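Local coordinates for protein U4/U6 snRNA-associated-splicing factor PRP24 (Saccharomyces cerevisiae, PDB 4N0T) that binds U6 snRNA, promotes its annealing with U4 snRNA, and serves as a recycling factor of the spliceosome, at residues A[338-341]-A[342-345]. Sequence-based numbering, arbitrary orientation.
Sequences MILN and GSQF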
# COMPACT_ATOMS: atom_id res chain seq x y z
N MET A 338 -21.30 -13.65 -14.77
CA MET A 338 -22.70 -13.63 -14.35
C MET A 338 -22.88 -13.47 -12.84
O MET A 338 -23.64 -12.61 -12.38
CB MET A 338 -23.40 -14.91 -14.82
CG MET A 338 -24.84 -14.99 -14.35
SD MET A 338 -25.55 -16.62 -14.66
CE MET A 338 -25.42 -16.72 -16.45
N ILE A 339 -22.18 -14.30 -12.07
CA ILE A 339 -22.28 -14.28 -10.61
C ILE A 339 -21.84 -12.95 -10.01
O ILE A 339 -22.48 -12.42 -9.10
CB ILE A 339 -21.46 -15.43 -9.98
CG1 ILE A 339 -22.15 -16.78 -10.21
CG2 ILE A 339 -21.25 -15.21 -8.49
CD1 ILE A 339 -21.35 -17.97 -9.67
N LEU A 340 -20.74 -12.39 -10.50
CA LEU A 340 -20.19 -11.21 -9.84
C LEU A 340 -20.91 -9.90 -10.14
O LEU A 340 -20.88 -8.98 -9.34
CB LEU A 340 -18.69 -11.08 -10.15
CG LEU A 340 -17.86 -12.10 -9.37
CD1 LEU A 340 -16.42 -12.13 -9.84
CD2 LEU A 340 -17.92 -11.77 -7.90
N ASN A 341 -21.56 -9.81 -11.30
CA ASN A 341 -22.18 -8.55 -11.69
C ASN A 341 -23.33 -8.24 -10.74
O ASN A 341 -24.27 -9.03 -10.63
CB ASN A 341 -22.69 -8.60 -13.13
CG ASN A 341 -23.08 -7.23 -13.66
OD1 ASN A 341 -22.36 -6.24 -13.48
ND2 ASN A 341 -24.24 -7.15 -14.31
N GLY A 342 -23.24 -7.12 -10.04
CA GLY A 342 -24.27 -6.75 -9.10
C GLY A 342 -24.08 -7.29 -7.68
O GLY A 342 -24.89 -7.00 -6.78
N SER A 343 -23.03 -8.06 -7.47
CA SER A 343 -22.68 -8.51 -6.12
C SER A 343 -22.22 -7.33 -5.27
O SER A 343 -22.00 -6.23 -5.79
CB SER A 343 -21.59 -9.58 -6.18
OG SER A 343 -20.38 -9.02 -6.63
N GLN A 344 -22.08 -7.53 -3.96
CA GLN A 344 -21.64 -6.46 -3.08
C GLN A 344 -20.22 -6.70 -2.59
O GLN A 344 -19.89 -7.81 -2.13
CB GLN A 344 -22.59 -6.30 -1.87
CG GLN A 344 -23.87 -5.52 -2.18
CD GLN A 344 -24.36 -4.72 -0.99
OE1 GLN A 344 -23.96 -4.96 0.15
NE2 GLN A 344 -25.22 -3.74 -1.25
N PHE A 345 -19.39 -5.67 -2.68
CA PHE A 345 -18.03 -5.72 -2.16
C PHE A 345 -17.79 -4.46 -1.34
O PHE A 345 -17.98 -3.34 -1.83
CB PHE A 345 -17.04 -5.82 -3.33
CG PHE A 345 -15.60 -5.86 -2.91
CD1 PHE A 345 -15.05 -7.00 -2.32
CD2 PHE A 345 -14.77 -4.77 -3.13
CE1 PHE A 345 -13.71 -7.04 -1.95
CE2 PHE A 345 -13.43 -4.80 -2.76
CZ PHE A 345 -12.90 -5.94 -2.17
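With chi1 of Ser343 at 68°, OG is tucked between its own backbone N and carbonyl carbon and faces back to Leu340, whose CG stands anti to its carbonyl carbon, beside the backbone N, with the CD2 branch coming near the same hydroxyl. A serine that closes a tight turn can engage the carbonyl of the turn's first residue through both its backbone N and its hydroxyl, and Leu340 O is a worked example of it. Ser343 N donates to Leu340 O at 3.0 Å, the i to i+3 bond of the turn, nearly straight at the hydrogen (162°). The hydroxyl is also a donor: Ser343 OG lies 2.8 Å from Leu340 O and is tilted only 17° from the carbonyl plane, so two donors of one residue grip a single oxygen. Leu340 CD2 approaches Ser343 OG to 3.9 Å, a nonpolar flank to the second bond. With an alanine here the hydroxyl is gone, which would probably leave Leu340 O held by the backbone N-H alone within the turn and Leu340 CD2 without its polar neighbour.

The frame is a type II beta turn, Leu340 to Ser343, by which helix 330-340 of the occluded RNA recognition motif passes into the short edge strand 344-345 of its antiparallel sheet. Gly342 takes the third position with a positive phi, where a CB would be jammed against Asn341 O. Asn341 is the first residue to leave helical geometry, and its OD1 accepts a hydrogen bond from Ser352 N in strand 348-353. Backbone hydrogen bonds join Gly342 and Ser343 to Ile350 of the same strand, and the buried Leu340 reaches inward to Phe299 and Leu300 of helix 293-302.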